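Local coordinates for protein fatty Acyl-Adenylate Ligase (Escherichia coli, PDB 3PBK) that belongs to the ANL superfamily of AMP-binding enzymes and holds 5'-O-[(S)-(dodecanoyloxy)(hydroxy)phosphoryl]adenosine in its pocket, at residues Arg191-Thr196 / Leu338-Leu343; Pro418-Gly423 / Gly438-Gly443. One frame throughout, in Å; residues are numbered along the deposited sequence.

Interaction 1 (Arg191-Thr196 / Leu338-Leu343); sequences RGVIIT and LAENAL. With 1ZZ (5'-O-[(S)-(dodecanoyloxy)(hydroxy)phosphoryl]adenosine), chain C.
Val193 and Ile195 point from the strand 193-196 onto the turn 338-343, and this apolar half is the packed side of the contact. At chi1 178° Val193 CG1 lies opposite the backbone N. This brings CG1 to the Ala339 carbonyl and CG2 to the Glu340 side chain. Val193 CG1 is 3.9 Å from Glu340 CA. Val193 CG2 rests 4.0 Å from Glu340 CG. Val193 CG2 also lies 4.1 Å from Ala339 CB. The Val193 and Glu340 side chains cross at about a right angle. Further along the strand, Ile195 CD1 reaches the turn, 3.9 Å from Ala342 N. Helix 197-211 adds to this packing through Val200 and Asn203.

The other end is looser and polar. Glu340 leaves its backbone away from the strand, but a bend at chi2 (82°) brings the carboxylate back. Glu340 OE2 lies over one face of the exposed guanidinium, 4.3 Å from Arg191 NH2. No N-H points at it: this is a charge neighbourhood and not a salt bridge. Each group is held by other partners. Arg191 NH2 bonds Ser184 O, and Glu340 OE2 bonds Ser184 OG and Tyr424 OH.

Behind the packed side, the turn faces 1ZZ. Ala339 N donates to the phosphate oxygen O3 of 1ZZ at 2.8 Å, with a bent N-H...O angle of 132°. Leu338 lies beside the ribose, and Leu343 runs beside the dodecanoyl chain. Leu338-Ala339-Glu340 follows Tyr-Gly at the end of strand 332-337, matching the Y-G-x-T-E motif of the family, with alanine in the threonine place. The chemistry implies a division of labour: methyl packing seats the turn on the strand, and one backbone N-H of the turn meets the ligand phosphate.

Interaction 2 (Pro418-Gly423 / Gly438-Gly443); sequences PSLMSG and GWLDTG
With chi1 at 67°, Met421, a selenomethionine, sets CG between its backbone N and carbonyl carbon. The contact lies in an antiparallel sheet, where strands 411-416 and 440-442 are neighbours joined through loop 418-423 and helix 428-437. Beyond CG the Met421 chain runs extended through SE and carries Met421 CE to within 3.6 Å of Leu440 CD1. Leu440 CG stands anti to its own N (chi1 171°), which helps to send CD1 toward Met421 CE. The two side chains meet at about a right angle. The contact closes the loop against the returning strand.

Leu420 is the second bridge. Its two methyls part over Gly438 and Leu440. Leu420 CD2 lies 4.0 Å from Leu440 CB. Leu420 CD1 sits 3.7 Å from Gly438 O. Ile434 of the intervening helix touches Leu420, Met421 and Leu440, so the apolar cluster has a helical side as well. Trp439 turns away from the loop and makes a cation-pi contact with Arg398.

Past the cluster, Asp441 forms an Asx turn. Its OD1 accepts from Gly443 N at 2.7 Å, on the anti side and about 30° out of the carboxylate plane.

How the interactions relate
The centres of the two interactions lie about 8 Å apart, and the loop 418-423 joins them directly. It probably bonds both halves of interaction 1. Ile194 N is 3.1 Å from Gly423 O on the strand side, and Met421 N is 3.1 Å from Glu340 O on the turn side. Leu420 also packs against the Glu340 carbonyl. Interaction 1 holds pocket residues Leu338, Ala339 and Leu343. Interaction 2 stands further back, with the Leu440 side chain about 8 Å from 1ZZ. The chain past it leads to the pocket: Asp444, next after Gly443, is hydrogen-bonded to 1ZZ through OD1. Thr442 also touches Leu338.

Interaction 1 (Arg191-Thr196 / Leu338-Leu343)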
ATOM      1  N   ARG A 191       0.673 -13.624  -7.337  1.00 35.25           N
ATOM      2  CA  ARG A 191       1.291 -12.926  -8.454  1.00 31.83           C
ATOM      3  C   ARG A 191       2.480 -12.114  -7.979  1.00 28.58           C
ATOM      4  O   ARG A 191       2.405 -11.436  -6.957  1.00 29.09           O
ATOM      5  CB  ARG A 191       0.283 -12.012  -9.147  1.00 31.20           C
ATOM      6  CG  ARG A 191      -0.671 -12.728 -10.074  1.00 31.30           C
ATOM      7  CD  ARG A 191      -1.554 -11.735 -10.801  1.00 31.03           C
ATOM      8  NE  ARG A 191      -2.112 -10.750  -9.874  1.00 33.97           N
ATOM      9  CZ  ARG A 191      -2.988  -9.803 -10.217  1.00 35.39           C
ATOM     10  NH1 ARG A 191      -3.403  -9.717 -11.482  1.00 35.19           N
ATOM     11  NH2 ARG A 191      -3.451  -8.943  -9.302  1.00 33.01           N
ATOM     12  N   GLY A 192       3.578 -12.177  -8.719  1.00 26.00           N
ATOM     13  CA  GLY A 192       4.765 -11.433  -8.343  1.00 24.52           C
ATOM     14  C   GLY A 192       5.109 -10.316  -9.311  1.00 22.39           C
ATOM     15  O   GLY A 192       5.408 -10.577 -10.473  1.00 22.46           O
ATOM     16  N   VAL A 193       5.065  -9.071  -8.840  1.00 21.58           N
ATOM     17  CA  VAL A 193       5.426  -7.934  -9.676  1.00 20.21           C
ATOM     18  C   VAL A 193       6.943  -7.925  -9.817  1.00 18.93           C
ATOM     19  O   VAL A 193       7.649  -7.918  -8.820  1.00 19.10           O
ATOM     20  CB  VAL A 193       4.909  -6.591  -9.083  1.00 19.58           C
ATOM     21  CG1 VAL A 193       5.343  -5.428  -9.935  1.00 18.64           C
ATOM     22  CG2 VAL A 193       3.398  -6.593  -8.980  1.00 19.71           C
ATOM     23  N   ILE A 194       7.450  -7.978 -11.049  1.00 18.93           N
ATOM     24  CA  ILE A 194       8.895  -7.878 -11.277  1.00 18.15           C
ATOM     25  C   ILE A 194       9.291  -6.423 -11.359  1.00 17.55           C
ATOM     26  O   ILE A 194       8.734  -5.658 -12.144  1.00 17.60           O
ATOM     27  CB  ILE A 194       9.357  -8.560 -12.584  1.00 17.47           C
ATOM     28  CG1 ILE A 194       9.163 -10.071 -12.492  1.00 18.56           C
ATOM     29  CG2 ILE A 194      10.813  -8.224 -12.868  1.00 15.45           C
ATOM     30  CD1 ILE A 194       9.232 -10.763 -13.819  1.00 18.89           C
ATOM     31  N   ILE A 195      10.255  -6.032 -10.545  1.00 17.37           N
ATOM     32  CA  ILE A 195      10.719  -4.660 -10.573  1.00 17.75           C
ATOM     33  C   ILE A 195      12.211  -4.657 -10.898  1.00 17.21           C
ATOM     34  O   ILE A 195      13.010  -5.178 -10.125  1.00 18.25           O
ATOM     35  CB  ILE A 195      10.407  -3.937  -9.224  1.00 17.47           C
ATOM     36  CG1 ILE A 195       8.897  -3.813  -9.020  1.00 16.81           C
ATOM     37  CG2 ILE A 195      11.027  -2.559  -9.181  1.00 17.52           C
ATOM     38  CD1 ILE A 195       8.169  -3.112 -10.159  1.00 16.16           C
ATOM     39  N   THR A 196      12.585  -4.105 -12.051  1.00 17.03           N
ATOM     40  CA  THR A 196      14.004  -3.990 -12.404  1.00 17.66           C
ATOM     41  C   THR A 196      14.618  -2.774 -11.731  1.00 17.61           C
ATOM     42  O   THR A 196      13.910  -1.912 -11.222  1.00 18.19           O
ATOM     43  CB  THR A 196      14.244  -3.913 -13.938  1.00 18.15           C
ATOM     44  OG1 THR A 196      13.881  -2.618 -14.452  1.00 18.03           O
ATOM     45  CG2 THR A 196      13.460  -4.998 -14.660  1.00 17.90           C
ATOM     46  N   LEU A 338       0.211   1.913  -7.499  1.00 18.75           N
ATOM     47  CA  LEU A 338       0.064   0.472  -7.325  1.00 19.21           C
ATOM     48  C   LEU A 338       1.420  -0.184  -7.477  1.00 18.96           C
ATOM     49  O   LEU A 338       2.375   0.463  -7.886  1.00 17.98           O
ATOM     50  CB  LEU A 338      -0.939  -0.131  -8.308  1.00 18.26           C
ATOM     51  CG  LEU A 338      -0.730   0.024  -9.805  1.00 17.58           C
ATOM     52  CD1 LEU A 338      -1.793  -0.766 -10.549  1.00 17.05           C
ATOM     53  CD2 LEU A 338      -0.765   1.493 -10.214  1.00 17.23           C
ATOM     54  N   ALA A 339       1.510  -1.463  -7.129  1.00 20.51           N
ATOM     55  CA  ALA A 339       2.792  -2.153  -7.116  1.00 19.23           C
ATOM     56  C   ALA A 339       3.264  -2.331  -8.537  1.00 18.43           C
ATOM     57  O   ALA A 339       4.463  -2.252  -8.815  1.00 17.98           O
ATOM     58  CB  ALA A 339       2.668  -3.496  -6.426  1.00 19.98           C
ATOM     59  N   GLU A 340       2.302  -2.545  -9.434  1.00 18.06           N
ATOM     60  CA  GLU A 340       2.580  -2.828 -10.832  1.00 17.86           C
ATOM     61  C   GLU A 340       3.258  -1.657 -11.539  1.00 17.43           C
ATOM     62  O   GLU A 340       3.588  -1.743 -12.713  1.00 17.54           O
ATOM     63  CB  GLU A 340       1.298  -3.226 -11.570  1.00 18.95           C
ATOM     64  CG  GLU A 340       0.776  -4.638 -11.255  1.00 21.01           C
ATOM     65  CD  GLU A 340      -0.043  -4.717  -9.971  1.00 21.00           C
ATOM     66  OE1 GLU A 340      -0.132  -3.698  -9.248  1.00 20.54           O
ATOM     67  OE2 GLU A 340      -0.594  -5.805  -9.682  1.00 22.36           O
ATOM     68  N   ASN A 341       3.457  -0.563 -10.817  1.00 17.33           N
ATOM     69  CA  ASN A 341       4.203   0.583 -11.316  1.00 16.63           C
ATOM     70  C   ASN A 341       5.275   0.946 -10.292  1.00 16.53           C
ATOM     71  O   ASN A 341       5.635   2.112 -10.151  1.00 15.78           O
ATOM     72  CB  ASN A 341       3.260   1.770 -11.544  1.00 16.66           C
ATOM     73  CG  ASN A 341       3.904   2.906 -12.351  1.00 17.00           C
ATOM     74  OD1 ASN A 341       4.069   4.022 -11.854  1.00 16.07           O
ATOM     75  ND2 ASN A 341       4.254   2.624 -13.602  1.00 17.46           N
ATOM     76  N   ALA A 342       5.776  -0.069  -9.583  1.00 16.62           N
ATOM     77  CA  ALA A 342       6.679   0.114  -8.444  1.00 16.23           C
ATOM     78  C   ALA A 342       5.950   0.706  -7.230  1.00 17.04           C
ATOM     79  O   ALA A 342       5.870   0.084  -6.182  1.00 17.60           O
ATOM     80  CB  ALA A 342       7.895   0.960  -8.828  1.00 14.66           C
ATOM     81  N   LEU A 343       5.404   1.904  -7.380  1.00 17.09           N
ATOM     82  CA  LEU A 343       4.678   2.535  -6.296  1.00 16.37           C
ATOM     83  C   LEU A 343       3.751   3.652  -6.786  1.00 16.80           C
ATOM     84  O   LEU A 343       2.529   3.493  -6.794  1.00 16.99           O
ATOM     85  CB  LEU A 343       5.660   3.104  -5.288  1.00 16.72           C
ATOM     86  CG  LEU A 343       5.204   3.289  -3.843  1.00 17.10           C
ATOM     87  CD1 LEU A 343       5.808   4.569  -3.306  1.00 15.99           C
ATOM     88  CD2 LEU A 343       3.700   3.319  -3.727  1.00 17.96           C
TER
HETATM   89  P   1ZZ C   1      -0.620  -1.386  -3.807  1.00 26.52           P
HETATM   90  C1  1ZZ C   1       8.447   9.607   0.398  1.00 17.34           C
HETATM   91  N1  1ZZ C   1      -5.405   2.570  -4.698  1.00 22.26           N
HETATM   92  O1  1ZZ C   1      -0.924   1.521  -2.195  1.00 25.44           O
HETATM   93  C2  1ZZ C   1       7.624   9.076  -0.745  1.00 15.47           C
HETATM   94  N2  1ZZ C   1      -4.373   4.473  -4.223  1.00 20.15           N
HETATM   95  O2  1ZZ C   1       0.241  -0.009  -3.517  1.00 25.21           O
HETATM   96  C3  1ZZ C   1       6.327   8.344  -0.411  1.00 16.00           C
HETATM   97  N3  1ZZ C   1      -7.718   3.624  -4.954  1.00 21.20           N
HETATM   98  O3  1ZZ C   1      -0.250  -2.224  -5.107  1.00 23.68           O
HETATM   99  C4  1ZZ C   1       5.449   8.004  -1.630  1.00 15.93           C
HETATM  100  N4  1ZZ C   1      -7.765   5.916  -4.605  1.00 21.68           N
HETATM  101  O4  1ZZ C   1      -0.513  -2.263  -2.755  1.00 28.96           O
HETATM  102  C5  1ZZ C   1       3.959   7.671  -1.498  1.00 15.37           C
HETATM  103  N5  1ZZ C   1      -5.703   7.099  -4.071  1.00 18.40           N
HETATM  104  O5  1ZZ C   1      -2.148  -0.964  -3.991  1.00 25.00           O
HETATM  105  C6  1ZZ C   1       3.474   6.798  -2.626  1.00 15.04           C
HETATM  106  O6  1ZZ C   1      -4.429   0.527  -4.577  1.00 24.70           O
HETATM  107  C7  1ZZ C   1       2.078   6.942  -3.175  1.00 16.79           C
HETATM  108  O7  1ZZ C   1      -7.052   0.182  -6.919  1.00 23.83           O
HETATM  109  C8  1ZZ C   1       1.431   5.700  -3.747  1.00 17.20           C
HETATM  110  O8  1ZZ C   1      -4.464  -0.087  -8.102  1.00 20.04           O
HETATM  111  C9  1ZZ C   1       0.067   5.236  -3.217  1.00 18.91           C
HETATM  112  C10 1ZZ C   1      -0.163   3.792  -2.850  1.00 21.16           C
HETATM  113  C11 1ZZ C   1       0.393   2.607  -3.511  1.00 21.86           C
HETATM  114  C12 1ZZ C   1      -0.243   1.348  -3.153  1.00 24.75           C
HETATM  115  C13 1ZZ C   1      -2.601  -0.914  -5.320  1.00 23.61           C
HETATM  116  C14 1ZZ C   1      -4.044  -0.454  -5.559  1.00 22.44           C
HETATM  117  C15 1ZZ C   1      -4.532   0.337  -6.787  1.00 21.35           C
HETATM  118  C16 1ZZ C   1      -5.884   0.706  -6.342  1.00 23.43           C
HETATM  119  C17 1ZZ C   1      -5.655   1.129  -4.932  1.00 24.49           C
HETATM  120  C18 1ZZ C   1      -4.225   3.115  -4.407  1.00 21.80           C
HETATM  121  C19 1ZZ C   1      -5.725   4.754  -4.430  1.00 20.43           C
HETATM  122  C20 1ZZ C   1      -6.358   3.640  -4.704  1.00 20.85           C
HETATM  123  C21 1ZZ C   1      -8.387   4.803  -4.885  1.00 21.86           C
HETATM  124  C22 1ZZ C   1      -6.384   5.901  -4.362  1.00 20.27           C

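Interaction 2 (Pro418-Gly423 / Gly438-Gly443)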
ATOM      1  N   PRO A 418       8.378   4.637 -17.703  1.00 15.63           N
ATOM      2  CA  PRO A 418       9.568   3.943 -17.194  1.00 16.04           C
ATOM      3  C   PRO A 418       9.327   3.136 -15.922  1.00 17.02           C
ATOM      4  O   PRO A 418       9.963   2.094 -15.735  1.00 17.40           O
ATOM      5  CB  PRO A 418      10.525   5.086 -16.882  1.00 15.44           C
ATOM      6  CG  PRO A 418      10.038   6.215 -17.692  1.00 16.76           C
ATOM      7  CD  PRO A 418       8.560   6.091 -17.715  1.00 15.80           C
ATOM      8  N   SER A 419       8.441   3.620 -15.056  1.00 16.25           N
ATOM      9  CA  SER A 419       8.157   2.951 -13.795  1.00 15.95           C
ATOM     10  C   SER A 419       7.434   1.626 -13.985  1.00 16.25           C
ATOM     11  O   SER A 419       7.531   0.744 -13.146  1.00 16.72           O
ATOM     12  CB  SER A 419       7.326   3.860 -12.898  1.00 16.22           C
ATOM     13  OG  SER A 419       8.056   5.026 -12.561  1.00 16.75           O
ATOM     14  N   LEU A 420       6.711   1.486 -15.089  1.00 16.40           N
ATOM     15  CA  LEU A 420       5.916   0.289 -15.337  1.00 16.17           C
ATOM     16  C   LEU A 420       6.735  -0.976 -15.120  1.00 17.58           C
ATOM     17  O   LEU A 420       7.907  -1.038 -15.504  1.00 17.82           O
ATOM     18  CB  LEU A 420       5.392   0.300 -16.765  1.00 15.94           C
ATOM     19  CG  LEU A 420       3.981  -0.228 -16.998  1.00 15.96           C
ATOM     20  CD1 LEU A 420       3.880  -0.829 -18.383  1.00 15.98           C
ATOM     21  CD2 LEU A 420       3.626  -1.253 -15.959  1.00 16.83           C
HETATM   22  N   MSE A 421       6.110  -1.988 -14.521  1.00 17.51           N
HETATM   23  CA  MSE A 421       6.767  -3.256 -14.260  1.00 17.19           C
HETATM   24  C   MSE A 421       7.103  -3.955 -15.561  1.00 18.17           C
HETATM   25  O   MSE A 421       6.829  -3.440 -16.647  1.00 18.42           O
HETATM   26  CB  MSE A 421       5.856  -4.157 -13.454  1.00 17.75           C
HETATM   27  CG  MSE A 421       4.639  -4.601 -14.226  1.00 19.34           C
HETATM   28 SE   MSE A 421       3.600  -5.965 -13.284  1.00 28.99          SE
HETATM   29  CE  MSE A 421       2.176  -6.204 -14.604  1.00 21.87           C
ATOM     30  N   SER A 422       7.696  -5.137 -15.451  1.00 18.21           N
ATOM     31  CA  SER A 422       8.051  -5.911 -16.627  1.00 17.68           C
ATOM     32  C   SER A 422       6.971  -6.941 -16.879  1.00 18.13           C
ATOM     33  O   SER A 422       6.795  -7.426 -18.001  1.00 17.92           O
ATOM     34  CB  SER A 422       9.401  -6.582 -16.425  1.00 17.96           C
ATOM     35  OG  SER A 422      10.402  -5.618 -16.120  1.00 17.48           O
ATOM     36  N   GLY A 423       6.236  -7.240 -15.813  1.00 19.04           N
ATOM     37  CA  GLY A 423       5.167  -8.219 -15.828  1.00 19.65           C
ATOM     38  C   GLY A 423       5.198  -9.016 -14.538  1.00 19.80           C
ATOM     39  O   GLY A 423       6.022  -8.765 -13.665  1.00 19.02           O
ATOM     40  N   GLY A 438       3.124  -1.440 -24.122  1.00 15.34           N
ATOM     41  CA  GLY A 438       3.726  -0.446 -23.259  1.00 15.21           C
ATOM     42  C   GLY A 438       2.723   0.106 -22.263  1.00 14.98           C
ATOM     43  O   GLY A 438       3.054   0.987 -21.466  1.00 14.56           O
ATOM     44  N   TRP A 439       1.499  -0.420 -22.323  1.00 14.93           N
ATOM     45  CA  TRP A 439       0.411  -0.020 -21.435  1.00 15.06           C
ATOM     46  C   TRP A 439       0.005  -1.125 -20.487  1.00 14.84           C
ATOM     47  O   TRP A 439       0.110  -2.312 -20.801  1.00 15.25           O
ATOM     48  CB  TRP A 439      -0.836   0.372 -22.231  1.00 15.31           C
ATOM     49  CG  TRP A 439      -0.722   1.665 -22.902  1.00 15.30           C
ATOM     50  CD1 TRP A 439      -0.465   1.870 -24.212  1.00 15.77           C
ATOM     51  CD2 TRP A 439      -0.848   2.964 -22.303  1.00 16.08           C
ATOM     52  NE1 TRP A 439      -0.417   3.215 -24.479  1.00 16.87           N
ATOM     53  CE2 TRP A 439      -0.654   3.911 -23.325  1.00 16.06           C
ATOM     54  CE3 TRP A 439      -1.109   3.414 -21.008  1.00 15.04           C
ATOM     55  CZ2 TRP A 439      -0.716   5.285 -23.096  1.00 14.91           C
ATOM     56  CZ3 TRP A 439      -1.160   4.782 -20.786  1.00 15.20           C
ATOM     57  CH2 TRP A 439      -0.966   5.699 -21.828  1.00 14.74           C
ATOM     58  N   LEU A 440      -0.501  -0.722 -19.331  1.00 14.40           N
ATOM     59  CA  LEU A 440      -1.058  -1.667 -18.390  1.00 14.78           C
ATOM     60  C   LEU A 440      -2.403  -1.152 -17.944  1.00 15.14           C
ATOM     61  O   LEU A 440      -2.554   0.035 -17.658  1.00 14.59           O
ATOM     62  CB  LEU A 440      -0.161  -1.805 -17.167  1.00 14.76           C
ATOM     63  CG  LEU A 440      -0.835  -2.628 -16.080  1.00 15.05           C
ATOM     64  CD1 LEU A 440      -0.330  -4.043 -16.119  1.00 16.05           C
ATOM     65  CD2 LEU A 440      -0.573  -2.026 -14.734  1.00 15.88           C
ATOM     66  N   ASP A 441      -3.384  -2.048 -17.898  1.00 15.65           N
ATOM     67  CA  ASP A 441      -4.679  -1.750 -17.306  1.00 15.24           C
ATOM     68  C   ASP A 441      -4.637  -2.037 -15.806  1.00 15.43           C
ATOM     69  O   ASP A 441      -4.505  -3.180 -15.397  1.00 15.85           O
ATOM     70  CB  ASP A 441      -5.744  -2.605 -17.972  1.00 15.64           C
ATOM     71  CG  ASP A 441      -7.104  -2.408 -17.362  1.00 17.45           C
ATOM     72  OD1 ASP A 441      -7.164  -1.832 -16.254  1.00 17.05           O
ATOM     73  OD2 ASP A 441      -8.110  -2.820 -17.991  1.00 19.12           O
ATOM     74  N   THR A 442      -4.755  -1.003 -14.982  1.00 15.86           N
ATOM     75  CA  THR A 442      -4.586  -1.159 -13.539  1.00 15.61           C
ATOM     76  C   THR A 442      -5.761  -1.860 -12.865  1.00 16.44           C
ATOM     77  O   THR A 442      -5.653  -2.299 -11.734  1.00 17.14           O
ATOM     78  CB  THR A 442      -4.435   0.194 -12.859  1.00 15.66           C
ATOM     79  OG1 THR A 442      -5.652   0.926 -13.027  1.00 16.49           O
ATOM     80  CG2 THR A 442      -3.297   0.987 -13.470  1.00 14.81           C
ATOM     81  N   GLY A 443      -6.893  -1.950 -13.545  1.00 16.55           N
ATOM     82  CA  GLY A 443      -8.065  -2.546 -12.945  1.00 16.64           C
ATOM     83  C   GLY A 443      -8.750  -1.593 -11.987  1.00 17.51           C
ATOM     84  O   GLY A 443      -9.560  -2.004 -11.155  1.00 18.90           O
TER